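Local coordinates for protein tyrocidine synthetase 3 (Brevibacillus brevis, PDB 2JGP) that probably forms a peptide bond during assembly of the antibiotic tyrocidine, pairing a peptidyl carrier domain with a condensation domain of a nonribosomal peptide synthetase, at residues Glu181-Leu186 with Ser205-Gly210; Ala138-Leu143 with Tyr214-Asp219; Ser123-Glu128 with Ile232-Trp237; Ser118-Ser123 with Gln192-Glu197. All coordinates share one frame; numbering follows the deposited sequence.

Contact 1: residues Glu181-Leu186 with Ser205-Gly210. Unlike the reference sequence in segment 181-186: Glu181 (reference Gln).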
loop_
_atom_site.group_PDB
_atom_site.type_symbol
_atom_site.label_atom_id
_atom_site.label_comp_id
_atom_site.label_asym_id
_atom_site.label_seq_id
_atom_site.Cartn_x
_atom_site.Cartn_y
_atom_site.Cartn_z
ATOM N N GLU A 181 -11.067 23.393 -23.639
ATOM C CA GLU A 181 -9.981 24.177 -23.042
ATOM C C GLU A 181 -10.399 24.803 -21.707
ATOM O O GLU A 181 -9.603 24.851 -20.772
ATOM C CB GLU A 181 -9.490 25.266 -24.008
ATOM C CG GLU A 181 -8.065 25.741 -23.724
ATOM C CD GLU A 181 -7.026 24.665 -23.995
ATOM O OE1 GLU A 181 -6.905 24.238 -25.164
ATOM O OE2 GLU A 181 -6.332 24.243 -23.044
ATOM N N GLU A 182 -11.642 25.272 -21.619
ATOM C CA GLU A 182 -12.192 25.755 -20.348
ATOM C C GLU A 182 -12.244 24.635 -19.305
ATOM O O GLU A 182 -11.996 24.869 -18.121
ATOM C CB GLU A 182 -13.591 26.345 -20.548
ATOM C CG GLU A 182 -13.613 27.645 -21.336
ATOM C CD GLU A 182 -15.021 28.161 -21.599
ATOM O OE1 GLU A 182 -15.986 27.372 -21.486
ATOM O OE2 GLU A 182 -15.159 29.363 -21.920
ATOM N N ALA A 183 -12.567 23.420 -19.745
ATOM C CA ALA A 183 -12.596 22.266 -18.851
ATOM C C ALA A 183 -11.220 22.000 -18.237
ATOM O O ALA A 183 -11.123 21.643 -17.064
ATOM C CB ALA A 183 -13.103 21.028 -19.585
ATOM N N ARG A 184 -10.166 22.186 -19.030
ATOM C CA ARG A 184 -8.796 21.962 -18.563
ATOM C C ARG A 184 -8.398 22.861 -17.391
ATOM O O ARG A 184 -7.709 22.407 -16.479
ATOM C CB ARG A 184 -7.790 22.126 -19.709
ATOM C CG ARG A 184 -7.831 20.999 -20.726
ATOM C CD ARG A 184 -6.555 20.941 -21.553
ATOM N NE ARG A 184 -6.544 19.788 -22.451
ATOM C CZ ARG A 184 -7.157 19.726 -23.633
ATOM N NH1 ARG A 184 -7.854 20.761 -24.104
ATOM N NH2 ARG A 184 -7.072 18.614 -24.354
ATOM N N GLU A 185 -8.828 24.123 -17.410
ATOM C CA GLU A 185 -8.528 25.037 -16.300
ATOM C C GLU A 185 -9.481 24.787 -15.130
ATOM O O GLU A 185 -9.060 24.797 -13.970
ATOM C CB GLU A 185 -8.615 26.507 -16.731
ATOM C CG GLU A 185 -7.531 27.468 -16.144
ATOM C CD GLU A 185 -6.727 26.907 -14.965
ATOM O OE1 GLU A 185 -5.521 26.636 -15.161
ATOM O OE2 GLU A 185 -7.280 26.742 -13.849
ATOM N N LEU A 186 -10.759 24.563 -15.430
ATOM C CA LEU A 186 -11.745 24.285 -14.379
ATOM C C LEU A 186 -11.321 23.136 -13.483
ATOM O O LEU A 186 -11.364 23.255 -12.261
ATOM C CB LEU A 186 -13.123 23.966 -14.967
ATOM C CG LEU A 186 -14.128 25.106 -15.059
ATOM C CD1 LEU A 186 -15.464 24.541 -15.509
ATOM C CD2 LEU A 186 -14.285 25.838 -13.737
ATOM N N SER A 205 -18.471 16.794 -10.564
ATOM C CA SER A 205 -18.893 17.727 -11.601
ATOM C C SER A 205 -18.875 17.008 -12.947
ATOM O O SER A 205 -17.883 16.367 -13.299
ATOM C CB SER A 205 -17.979 18.952 -11.645
ATOM O OG SER A 205 -18.102 19.733 -10.467
ATOM N N LEU A 206 -19.983 17.099 -13.677
ATOM C CA LEU A 206 -20.053 16.605 -15.050
ATOM C C LEU A 206 -20.010 17.799 -15.997
ATOM O O LEU A 206 -20.889 18.659 -15.954
ATOM C CB LEU A 206 -21.337 15.809 -15.274
ATOM C CG LEU A 206 -21.492 15.174 -16.656
ATOM C CD1 LEU A 206 -20.325 14.236 -16.960
ATOM C CD2 LEU A 206 -22.819 14.433 -16.757
ATOM N N LEU A 207 -18.983 17.845 -16.843
ATOM C CA LEU A 207 -18.792 18.948 -17.778
ATOM C C LEU A 207 -18.982 18.449 -19.202
ATOM O O LEU A 207 -18.193 17.639 -19.682
ATOM C CB LEU A 207 -17.389 19.537 -17.631
ATOM C CG LEU A 207 -16.904 19.844 -16.215
ATOM C CD1 LEU A 207 -15.430 20.230 -16.249
ATOM C CD2 LEU A 207 -17.750 20.945 -15.589
ATOM N N LYS A 208 -20.036 18.927 -19.858
ATOM C CA LYS A 208 -20.263 18.663 -21.274
ATOM C C LYS A 208 -19.358 19.577 -22.091
ATOM O O LYS A 208 -19.514 20.801 -22.059
ATOM C CB LYS A 208 -21.729 18.913 -21.631
ATOM C CG LYS A 208 -22.080 18.645 -23.094
ATOM C CD LYS A 208 -23.584 18.466 -23.276
ATOM C CE LYS A 208 -23.946 17.939 -24.659
ATOM N NZ LYS A 208 -24.471 18.995 -25.563
ATOM N N ILE A 209 -18.403 18.978 -22.800
ATOM C CA ILE A 209 -17.440 19.727 -23.616
ATOM C C ILE A 209 -17.757 19.644 -25.107
ATOM O O ILE A 209 -17.143 20.339 -25.923
ATOM C CB ILE A 209 -15.976 19.278 -23.346
ATOM C CG1 ILE A 209 -15.732 17.830 -23.791
ATOM C CG2 ILE A 209 -15.653 19.436 -21.873
ATOM C CD1 ILE A 209 -14.291 17.382 -23.644
ATOM N N GLY A 210 -18.719 18.796 -25.456
ATOM C CA GLY A 210 -19.166 18.675 -26.830
ATOM C C GLY A 210 -20.334 17.725 -26.982
ATOM O O GLY A 210 -20.644 16.948 -26.078
#
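In the beta-alpha-beta unit made by strand 174-177, helix 180-189 and strand 202-210, the helix lies on one face of the strand that follows it, Ala183 meeting Leu207 and Ile209. The two segments run nearly antiparallel, at 154°, with their axes 9.2 Å apart. Ala183 points its single methyl at the strand: its CB lies 3.8 Å from Ile209 CG2, while Leu207 CD1 reaches the same CB at 4.1 Å. The other methyl of Leu207 is used one helical turn on, where CD2 comes within 4.3 Å of Leu186 CD1 at the margin. Ile209 holds CG1 between backbone N and carbonyl carbon (chi1 66°), which turns the short CG2 branch, rather than the longer arm, onto Ala183. Methyl groups make all three contacts, and no hydrogen bond crosses. Glu182 OE1 instead accepts from the backbone N of Thr179 just ahead of the helix, and backbone bonds tie the strand to Ser176 on one flank and Val215 on the other. At the strand's end, Ile209 and Gly210 both face Arg213 in a classic beta bulge. A helix lying nearly antiparallel to the strand it leads into, on one face of the sheet, is the arrangement of a beta-alpha-beta crossover.

Contact 2: residues Ala138-Leu143 with Tyr214-Asp219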
loop_
_atom_site.group_PDB
_atom_site.type_symbol
_atom_site.label_atom_id
_atom_site.label_comp_id
_atom_site.label_asym_id
_atom_site.label_seq_id
_atom_site.Cartn_x
_atom_site.Cartn_y
_atom_site.Cartn_z
ATOM N N ALA A 138 -27.456 9.326 -10.311
ATOM C CA ALA A 138 -28.114 8.214 -9.618
ATOM C C ALA A 138 -27.134 7.121 -9.193
ATOM O O ALA A 138 -27.285 6.534 -8.122
ATOM C CB ALA A 138 -29.205 7.622 -10.493
ATOM N N ALA A 139 -26.143 6.846 -10.038
ATOM C CA ALA A 139 -25.110 5.862 -9.717
ATOM C C ALA A 139 -24.292 6.316 -8.511
ATOM O O ALA A 139 -24.008 5.518 -7.616
ATOM C CB ALA A 139 -24.209 5.610 -10.923
ATOM N N PHE A 140 -23.925 7.598 -8.473
ATOM C CA PHE A 140 -23.207 8.149 -7.319
ATOM C C PHE A 140 -24.042 8.134 -6.040
ATOM O O PHE A 140 -23.512 7.912 -4.951
ATOM C CB PHE A 140 -22.709 9.572 -7.605
ATOM C CG PHE A 140 -21.398 9.612 -8.334
ATOM C CD1 PHE A 140 -20.221 9.264 -7.684
ATOM C CD2 PHE A 140 -21.337 9.985 -9.670
ATOM C CE1 PHE A 140 -19.006 9.292 -8.348
ATOM C CE2 PHE A 140 -20.126 10.013 -10.343
ATOM C CZ PHE A 140 -18.957 9.669 -9.681
ATOM N N GLN A 141 -25.339 8.384 -6.169
ATOM C CA GLN A 141 -26.238 8.353 -5.018
ATOM C C GLN A 141 -26.287 6.949 -4.425
ATOM O O GLN A 141 -26.234 6.781 -3.199
ATOM C CB GLN A 141 -27.637 8.837 -5.415
ATOM C CG GLN A 141 -27.693 10.351 -5.640
ATOM C CD GLN A 141 -29.035 10.842 -6.159
ATOM O OE1 GLN A 141 -29.440 11.967 -5.874
ATOM N NE2 GLN A 141 -29.724 10.008 -6.920
ATOM N N ARG A 142 -26.358 5.947 -5.298
ATOM C CA ARG A 142 -26.302 4.549 -4.871
ATOM C C ARG A 142 -24.956 4.203 -4.232
ATOM O O ARG A 142 -24.922 3.517 -3.217
ATOM C CB ARG A 142 -26.598 3.603 -6.039
ATOM C CG ARG A 142 -28.069 3.568 -6.448
ATOM C CD ARG A 142 -28.359 2.415 -7.396
ATOM N NE ARG A 142 -29.795 2.190 -7.574
ATOM C CZ ARG A 142 -30.600 2.926 -8.341
ATOM N NH1 ARG A 142 -30.133 3.968 -9.025
ATOM N NH2 ARG A 142 -31.890 2.621 -8.421
ATOM N N LEU A 143 -23.857 4.688 -4.815
ATOM C CA LEU A 143 -22.520 4.476 -4.244
ATOM C C LEU A 143 -22.430 5.036 -2.835
ATOM O O LEU A 143 -21.884 4.392 -1.936
ATOM C CB LEU A 143 -21.427 5.139 -5.092
ATOM C CG LEU A 143 -20.894 4.430 -6.340
ATOM C CD1 LEU A 143 -19.766 5.277 -6.922
ATOM C CD2 LEU A 143 -20.399 3.022 -6.023
ATOM N N TYR A 214 -17.943 14.393 -22.696
ATOM C CA TYR A 214 -18.062 14.871 -21.324
ATOM C C TYR A 214 -16.761 14.641 -20.560
ATOM O O TYR A 214 -16.013 13.707 -20.857
ATOM C CB TYR A 214 -19.188 14.131 -20.599
ATOM C CG TYR A 214 -20.546 14.205 -21.263
ATOM C CD1 TYR A 214 -20.917 13.286 -22.236
ATOM C CD2 TYR A 214 -21.470 15.177 -20.893
ATOM C CE1 TYR A 214 -22.170 13.346 -22.844
ATOM C CE2 TYR A 214 -22.718 15.242 -21.484
ATOM C CZ TYR A 214 -23.064 14.324 -22.460
ATOM O OH TYR A 214 -24.304 14.392 -23.047
ATOM N N VAL A 215 -16.500 15.496 -19.577
ATOM C CA VAL A 215 -15.443 15.244 -18.598
ATOM C C VAL A 215 -16.085 15.075 -17.230
ATOM O O VAL A 215 -16.798 15.960 -16.766
ATOM C CB VAL A 215 -14.410 16.384 -18.543
ATOM C CG1 VAL A 215 -13.391 16.127 -17.423
ATOM C CG2 VAL A 215 -13.713 16.518 -19.884
ATOM N N LEU A 216 -15.851 13.925 -16.606
ATOM C CA LEU A 216 -16.345 13.662 -15.259
ATOM C C LEU A 216 -15.253 13.991 -14.258
ATOM O O LEU A 216 -14.216 13.331 -14.220
ATOM C CB LEU A 216 -16.765 12.198 -15.106
ATOM C CG LEU A 216 -17.442 11.801 -13.790
ATOM C CD1 LEU A 216 -18.784 12.525 -13.639
ATOM C CD2 LEU A 216 -17.633 10.296 -13.731
ATOM N N PHE A 217 -15.492 15.013 -13.446
ATOM C CA PHE A 217 -14.572 15.381 -12.379
ATOM C C PHE A 217 -15.089 14.839 -11.055
ATOM O O PHE A 217 -16.228 15.110 -10.678
ATOM C CB PHE A 217 -14.424 16.902 -12.298
ATOM C CG PHE A 217 -13.689 17.365 -11.076
ATOM C CD1 PHE A 217 -12.306 17.459 -11.078
ATOM C CD2 PHE A 217 -14.384 17.696 -9.911
ATOM C CE1 PHE A 217 -11.619 17.871 -9.935
ATOM C CE2 PHE A 217 -13.702 18.112 -8.772
ATOM C CZ PHE A 217 -12.319 18.197 -8.785
ATOM N N THR A 218 -14.247 14.092 -10.348
ATOM C CA THR A 218 -14.600 13.537 -9.047
ATOM C C THR A 218 -13.498 13.875 -8.050
ATOM O O THR A 218 -12.315 13.836 -8.385
ATOM C CB THR A 218 -14.795 12.008 -9.122
ATOM O OG1 THR A 218 -15.797 11.692 -10.104
ATOM C CG2 THR A 218 -15.219 11.446 -7.766
ATOM N N ASP A 219 -13.887 14.237 -6.833
ATOM C CA ASP A 219 -12.920 14.513 -5.773
ATOM C C ASP A 219 -13.476 13.985 -4.464
ATOM O O ASP A 219 -14.691 13.948 -4.265
ATOM C CB ASP A 219 -12.632 16.010 -5.676
ATOM C CG ASP A 219 -11.352 16.325 -4.906
ATOM O OD1 ASP A 219 -10.698 15.404 -4.367
ATOM O OD2 ASP A 219 -10.991 17.518 -4.859
#
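The helical backbone of Ala138-Leu143 stands well off strand Tyr214-Asp219, the closest CA atoms, those of Phe140 and Thr218, being 10.3 Å apart, and the Phe140 side chain spans the gap. Its CG is anti to the carbonyl carbon (chi1 -84°), which sends the ring out from the helix with CE2 and CZ leading. Phe140 CE2 comes to 4.2 Å from Leu216 CD2, a methyl placed at the ring edge and near its plane. Phe140 CZ lies 3.8 Å from Thr218 OG1, the two side chains crossing at a slant. Leu216 and Thr218 are alternate residues of the strand and so share the face of the mixed sheet that helices 133-146 and 227-241 cover in this condensation domain, a member of the chloramphenicol acetyltransferase-like superfamily; Val215 and Phe217 point to the other face. Phe140 is buried and has further neighbours: Phe171 and Val204 touch its side chain, and its ring meets that of Trp237 with the planes about 40° apart. Leu143, a turn further along the same helix, packs on Glu236, Trp237 and Leu240. A bound 1,4-diethylene dioxide molecule, probably from the crystallisation liquor, sits about 4 Å from the Phe140 side chain.

Contact 3: residues Ser123-Glu128 with Ile232-Trp237; sequences STMLIE and ILLAEW
Met125 reaches across from the strand to Leu234 and Trp237 of the helix, and Ile127 joins it two residues on. The thioether end does most of the touching: Met125 SD lies 4.0 Å from Leu234 CD1, and the terminal CE is equally close to that methyl. Met125 CE is also 4.3 Å from Trp237 CZ3, on the six-membered part of the indole. Met125 carries CG anti to its backbone N (chi1 -177°) and stays extended until chi3, where the chain bends (57°) and turns CE so that it touches both the leucine methyl and the indole. Ile127 CD1 approaches the neighbouring ring atom, Trp237 CH2, at 4.3 Å; both methyls come to the indole obliquely. Behind these groups the backbones are far apart, with segment axes 12.5 Å from each other at a crossing angle of -32°, so long side chains fill the layer between sheet and helix. Backbone bonds to Leu216 and Tyr214 on one side and to Ala450 and Thr448 on the other set the strand, and Leu449 flanks Met125 and Ile127. The indole also packs on Ala139 and makes a weak hydrogen bond from NE1 to Val136 O. Leu234, only partly buried, lies beside Met442 and about 4 Å from a bound 1,4-diethylene dioxide. With no hydrogen bond or charge pair between strand and helix, their cohesion here rests on dispersion and burial of apolar surface.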
loop_
_atom_site.group_PDB
_atom_site.type_symbol
_atom_site.label_atom_id
_atom_site.label_comp_id
_atom_site.label_asym_id
_atom_site.label_seq_id
_atom_site.Cartn_x
_atom_site.Cartn_y
_atom_site.Cartn_z
ATOM N N SER A 123 -9.820 13.220 -9.658
ATOM C CA SER A 123 -9.635 12.490 -10.907
ATOM C C SER A 123 -10.521 13.103 -11.990
ATOM O O SER A 123 -11.548 13.731 -11.696
ATOM C CB SER A 123 -9.979 11.012 -10.735
ATOM O OG SER A 123 -11.362 10.833 -10.471
ATOM N N THR A 124 -10.102 12.931 -13.239
ATOM C CA THR A 124 -10.879 13.367 -14.390
ATOM C C THR A 124 -10.930 12.224 -15.389
ATOM O O THR A 124 -9.951 11.495 -15.561
ATOM C CB THR A 124 -10.269 14.611 -15.060
ATOM O OG1 THR A 124 -8.899 14.353 -15.398
ATOM C CG2 THR A 124 -10.339 15.807 -14.128
ATOM N N MET A 125 -12.088 12.061 -16.022
ATOM C CA MET A 125 -12.302 11.001 -16.995
ATOM C C MET A 125 -12.996 11.593 -18.204
ATOM O O MET A 125 -14.004 12.284 -18.059
ATOM C CB MET A 125 -13.173 9.907 -16.380
ATOM C CG MET A 125 -13.416 8.710 -17.279
ATOM S SD MET A 125 -13.973 7.283 -16.329
ATOM C CE MET A 125 -15.427 7.960 -15.530
ATOM N N LEU A 126 -12.439 11.342 -19.388
ATOM C CA LEU A 126 -13.086 11.720 -20.643
ATOM C C LEU A 126 -14.093 10.639 -21.028
ATOM O O LEU A 126 -13.725 9.470 -21.194
ATOM C CB LEU A 126 -12.056 11.893 -21.767
ATOM C CG LEU A 126 -12.627 12.227 -23.153
ATOM C CD1 LEU A 126 -13.373 13.560 -23.129
ATOM C CD2 LEU A 126 -11.529 12.244 -24.208
ATOM N N ILE A 127 -15.356 11.036 -21.166
ATOM C CA ILE A 127 -16.424 10.127 -21.566
ATOM C C ILE A 127 -16.923 10.527 -22.947
ATOM O O ILE A 127 -17.452 11.624 -23.125
ATOM C CB ILE A 127 -17.605 10.157 -20.577
ATOM C CG1 ILE A 127 -17.132 9.789 -19.166
ATOM C CG2 ILE A 127 -18.708 9.201 -21.039
ATOM C CD1 ILE A 127 -18.234 9.810 -18.124
ATOM N N GLU A 128 -16.743 9.631 -23.916
ATOM C CA GLU A 128 -17.176 9.860 -25.287
ATOM C C GLU A 128 -18.296 8.887 -25.642
ATOM O O GLU A 128 -18.076 7.678 -25.730
ATOM C CB GLU A 128 -15.996 9.703 -26.247
ATOM C CG GLU A 128 -15.042 10.889 -26.219
ATOM C CD GLU A 128 -13.649 10.548 -26.716
ATOM O OE1 GLU A 128 -12.997 9.662 -26.118
ATOM O OE2 GLU A 128 -13.196 11.181 -27.692
ATOM N N ILE A 232 -12.211 0.748 -6.772
ATOM C CA ILE A 232 -13.492 0.131 -6.421
ATOM C C ILE A 232 -14.649 1.053 -6.812
ATOM O O ILE A 232 -15.583 0.633 -7.495
ATOM C CB ILE A 232 -13.555 -0.202 -4.896
ATOM C CG1 ILE A 232 -12.534 -1.284 -4.538
ATOM C CG2 ILE A 232 -14.941 -0.691 -4.485
ATOM C CD1 ILE A 232 -12.401 -1.519 -3.052
ATOM N N LEU A 233 -14.559 2.315 -6.396
ATOM C CA LEU A 233 -15.568 3.332 -6.724
ATOM C C LEU A 233 -15.802 3.484 -8.229
ATOM O O LEU A 233 -16.952 3.570 -8.678
ATOM C CB LEU A 233 -15.156 4.684 -6.131
ATOM C CG LEU A 233 -15.789 5.168 -4.814
ATOM C CD1 LEU A 233 -16.314 4.075 -3.921
ATOM C CD2 LEU A 233 -14.808 6.068 -4.074
ATOM N N LEU A 234 -14.720 3.511 -9.006
ATOM C CA LEU A 234 -14.826 3.589 -10.468
ATOM C C LEU A 234 -15.523 2.365 -11.061
ATOM O O LEU A 234 -16.442 2.496 -11.879
ATOM C CB LEU A 234 -13.440 3.742 -11.107
ATOM C CG LEU A 234 -13.396 3.787 -12.645
ATOM C CD1 LEU A 234 -14.355 4.823 -13.217
ATOM C CD2 LEU A 234 -11.977 4.057 -13.121
ATOM N N ALA A 235 -15.061 1.179 -10.667
ATOM C CA ALA A 235 -15.609 -0.075 -11.172
ATOM C C ALA A 235 -17.087 -0.186 -10.843
ATOM O O ALA A 235 -17.890 -0.545 -11.701
ATOM C CB ALA A 235 -14.848 -1.273 -10.588
ATOM N N GLU A 236 -17.442 0.142 -9.605
ATOM C CA GLU A 236 -18.820 0.002 -9.142
ATOM C C GLU A 236 -19.740 1.077 -9.710
ATOM O O GLU A 236 -20.928 0.831 -9.909
ATOM C CB GLU A 236 -18.877 -0.015 -7.616
ATOM C CG GLU A 236 -18.203 -1.241 -7.022
ATOM C CD GLU A 236 -18.467 -1.412 -5.551
ATOM O OE1 GLU A 236 -19.039 -0.493 -4.936
ATOM O OE2 GLU A 236 -18.093 -2.469 -5.003
ATOM N N TRP A 237 -19.193 2.264 -9.970
ATOM C CA TRP A 237 -19.951 3.321 -10.632
ATOM C C TRP A 237 -20.379 2.859 -12.031
ATOM O O TRP A 237 -21.544 2.998 -12.413
ATOM C CB TRP A 237 -19.129 4.612 -10.727
ATOM C CG TRP A 237 -19.879 5.703 -11.416
ATOM C CD1 TRP A 237 -20.792 6.543 -10.859
ATOM C CD2 TRP A 237 -19.816 6.040 -12.808
ATOM N NE1 TRP A 237 -21.299 7.393 -11.815
ATOM C CE2 TRP A 237 -20.716 7.105 -13.020
ATOM C CE3 TRP A 237 -19.085 5.547 -13.895
ATOM C CZ2 TRP A 237 -20.903 7.689 -14.274
ATOM C CZ3 TRP A 237 -19.270 6.132 -15.145
ATOM C CH2 TRP A 237 -20.173 7.192 -15.320
#

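Contact 4: residues Ser118-Ser123 with Gln192-Glu197; sequences SYNMPS and QPFDLE
Asn120 bonds to Gln192 and lies against Phe194 where two loops of the condensation domain meet: one leads into strand 123-129, the other is the return limb of the beta-alpha-beta crossover, running on to strand 202-210. Gln192 contributes its backbone O, which accepts from Asn120 ND2 at 2.7 Å with an N-H...O angle of 158°. The Gln192 O lies almost in the amide plane of Asn120, yet the donor sits above the carbonyl plane, 53° out of it. The second ND2 bond goes to Asp219 OD2, so two acceptors fix the rotation of the amide; the Gln192 side chain turns elsewhere, NE2 bonding to Ser189 O. Pro193 passes the chain on to Phe194, whose CG, anti to the carbonyl carbon, swings the ring back toward Asn120, with Phe194 CE1 3.6 Å from Asn120 ND2 and ring and amide planes 40° apart. Arg203 bonds to Pro193 O through NH2 and makes a cation-pi contact with the Phe194 ring. One water accepts from Phe194 N at 2.9 Å and donates to Asn120 OD1 at 3.3 Å, lying in the plane of the phenyl ring at its edge. Asp195 then opens an Asx turn that passes through Leu196 and is closed by Glu197: Glu197 N donates to Asp195 OD1 at 2.9 Å, from above the carboxylate plane.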
loop_
_atom_site.group_PDB
_atom_site.type_symbol
_atom_site.label_atom_id
_atom_site.label_comp_id
_atom_site.label_asym_id
_atom_site.label_seq_id
_atom_site.Cartn_x
_atom_site.Cartn_y
_atom_site.Cartn_z
ATOM N N SER A 118 -4.065 19.168 0.067
ATOM C CA SER A 118 -3.082 18.082 0.037
ATOM C C SER A 118 -3.694 16.695 0.256
ATOM O O SER A 118 -3.133 15.708 -0.205
ATOM C CB SER A 118 -1.983 18.335 1.070
ATOM O OG SER A 118 -1.008 17.306 1.044
ATOM N N TYR A 119 -4.832 16.623 0.950
ATOM C CA TYR A 119 -5.541 15.353 1.152
ATOM C C TYR A 119 -6.701 15.145 0.172
ATOM O O TYR A 119 -7.514 14.238 0.351
ATOM C CB TYR A 119 -6.053 15.233 2.587
ATOM C CG TYR A 119 -4.963 15.047 3.616
ATOM C CD1 TYR A 119 -4.888 15.865 4.736
ATOM C CD2 TYR A 119 -4.013 14.039 3.476
ATOM C CE1 TYR A 119 -3.884 15.689 5.689
ATOM C CE2 TYR A 119 -3.009 13.858 4.413
ATOM C CZ TYR A 119 -2.951 14.679 5.515
ATOM O OH TYR A 119 -1.953 14.491 6.442
ATOM N N ASN A 120 -6.784 15.983 -0.853
ATOM C CA ASN A 120 -7.735 15.750 -1.932
ATOM C C ASN A 120 -7.277 14.599 -2.823
ATOM O O ASN A 120 -6.083 14.314 -2.929
ATOM C CB ASN A 120 -7.935 17.014 -2.765
ATOM C CG ASN A 120 -8.669 18.091 -2.001
ATOM O OD1 ASN A 120 -8.245 18.492 -0.914
ATOM N ND2 ASN A 120 -9.789 18.554 -2.553
ATOM N N MET A 121 -8.248 13.941 -3.449
ATOM C CA MET A 121 -7.999 12.854 -4.376
ATOM C C MET A 121 -8.796 13.102 -5.653
ATOM O O MET A 121 -9.772 12.400 -5.919
ATOM C CB MET A 121 -8.450 11.534 -3.755
ATOM C CG MET A 121 -7.709 11.157 -2.496
ATOM S SD MET A 121 -8.335 9.633 -1.773
ATOM C CE MET A 121 -7.861 8.428 -3.006
ATOM N N PRO A 122 -8.403 14.117 -6.436
ATOM C CA PRO A 122 -9.136 14.425 -7.661
ATOM C C PRO A 122 -8.818 13.480 -8.821
ATOM O O PRO A 122 -7.687 13.012 -8.946
ATOM C CB PRO A 122 -8.663 15.838 -7.998
ATOM C CG PRO A 122 -7.299 15.916 -7.428
ATOM C CD PRO A 122 -7.291 15.055 -6.207
ATOM N N SER A 123 -9.820 13.220 -9.658
ATOM C CA SER A 123 -9.635 12.490 -10.907
ATOM C C SER A 123 -10.521 13.103 -11.990
ATOM O O SER A 123 -11.548 13.731 -11.696
ATOM C CB SER A 123 -9.979 11.012 -10.735
ATOM O OG SER A 123 -11.362 10.833 -10.471
ATOM N N GLN A 192 -10.834 21.667 -4.272
ATOM C CA GLN A 192 -11.070 22.594 -3.170
ATOM C C GLN A 192 -11.164 21.808 -1.876
ATOM O O GLN A 192 -11.466 20.612 -1.903
ATOM C CB GLN A 192 -12.382 23.351 -3.396
ATOM C CG GLN A 192 -12.359 24.357 -4.540
ATOM C CD GLN A 192 -11.544 25.590 -4.221
ATOM O OE1 GLN A 192 -11.531 26.074 -3.079
ATOM N NE2 GLN A 192 -10.871 26.127 -5.239
ATOM N N PRO A 193 -10.906 22.476 -0.741
ATOM C CA PRO A 193 -10.947 21.792 0.541
ATOM C C PRO A 193 -12.342 21.283 0.913
ATOM O O PRO A 193 -13.359 21.759 0.392
ATOM C CB PRO A 193 -10.447 22.848 1.539
ATOM C CG PRO A 193 -10.551 24.141 0.850
ATOM C CD PRO A 193 -10.534 23.894 -0.609
ATOM N N PHE A 194 -12.359 20.299 1.796
ATOM C CA PHE A 194 -13.588 19.722 2.308
ATOM C C PHE A 194 -13.758 20.155 3.749
ATOM O O PHE A 194 -12.784 20.185 4.510
ATOM C CB PHE A 194 -13.515 18.194 2.266
ATOM C CG PHE A 194 -13.645 17.615 0.891
ATOM C CD1 PHE A 194 -12.526 17.417 0.098
ATOM C CD2 PHE A 194 -14.888 17.273 0.387
ATOM C CE1 PHE A 194 -12.647 16.886 -1.173
ATOM C CE2 PHE A 194 -15.018 16.734 -0.879
ATOM C CZ PHE A 194 -13.896 16.540 -1.661
ATOM N N ASP A 195 -14.991 20.477 4.120
ATOM C CA ASP A 195 -15.359 20.618 5.517
ATOM C C ASP A 195 -15.573 19.215 6.067
ATOM O O ASP A 195 -16.509 18.520 5.663
ATOM C CB ASP A 195 -16.637 21.446 5.662
ATOM C CG ASP A 195 -17.006 21.709 7.111
ATOM O OD1 ASP A 195 -16.567 20.960 8.009
ATOM O OD2 ASP A 195 -17.748 22.669 7.355
ATOM N N LEU A 196 -14.700 18.799 6.978
ATOM C CA LEU A 196 -14.717 17.431 7.491
ATOM C C LEU A 196 -15.948 17.107 8.351
ATOM O O LEU A 196 -16.203 15.929 8.641
ATOM C CB LEU A 196 -13.424 17.141 8.265
ATOM C CG LEU A 196 -12.310 16.354 7.565
ATOM C CD1 LEU A 196 -12.332 16.418 6.028
ATOM C CD2 LEU A 196 -10.934 16.730 8.133
ATOM N N GLU A 197 -16.686 18.144 8.754
ATOM C CA GLU A 197 -17.921 17.994 9.537
ATOM C C GLU A 197 -19.148 17.672 8.686
ATOM O O GLU A 197 -20.230 17.453 9.232
ATOM C CB GLU A 197 -18.224 19.281 10.312
ATOM C CG GLU A 197 -17.263 19.591 11.415
ATOM C CD GLU A 197 -17.805 20.653 12.344
ATOM O OE1 GLU A 197 -17.726 20.448 13.567
ATOM O OE2 GLU A 197 -18.324 21.679 11.848
HETATM O O HOH W 1 -9.768 19.043 1.905
#

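In the fold
Contacts 1, 2 and 3 are built on adjoining strands of one mixed sheet, 202-210, 213-220 and 123-129, with contact 1 on the face opposite contacts 2 and 3. The centres of contacts 2 and 3 are 8 Å apart, and Phe140 CE2 packs 3.2 Å from Trp237 NE1; those of contacts 1 and 2 are 15 Å apart, joined by a probable hydrogen bond, Leu207 O to Val215 N, 2.7 Å. Contact 4 shares Ser123 with contact 3 and meets contact 2 through another, Thr218 O to Ser123 N, 2.9 Å. Asp219 stands just ahead of His221 and His222, which open the HHxxxDG signature of condensation domains. The sodium site, Gln396 and Asp400, belongs to helix 387-403, outside all four contacts.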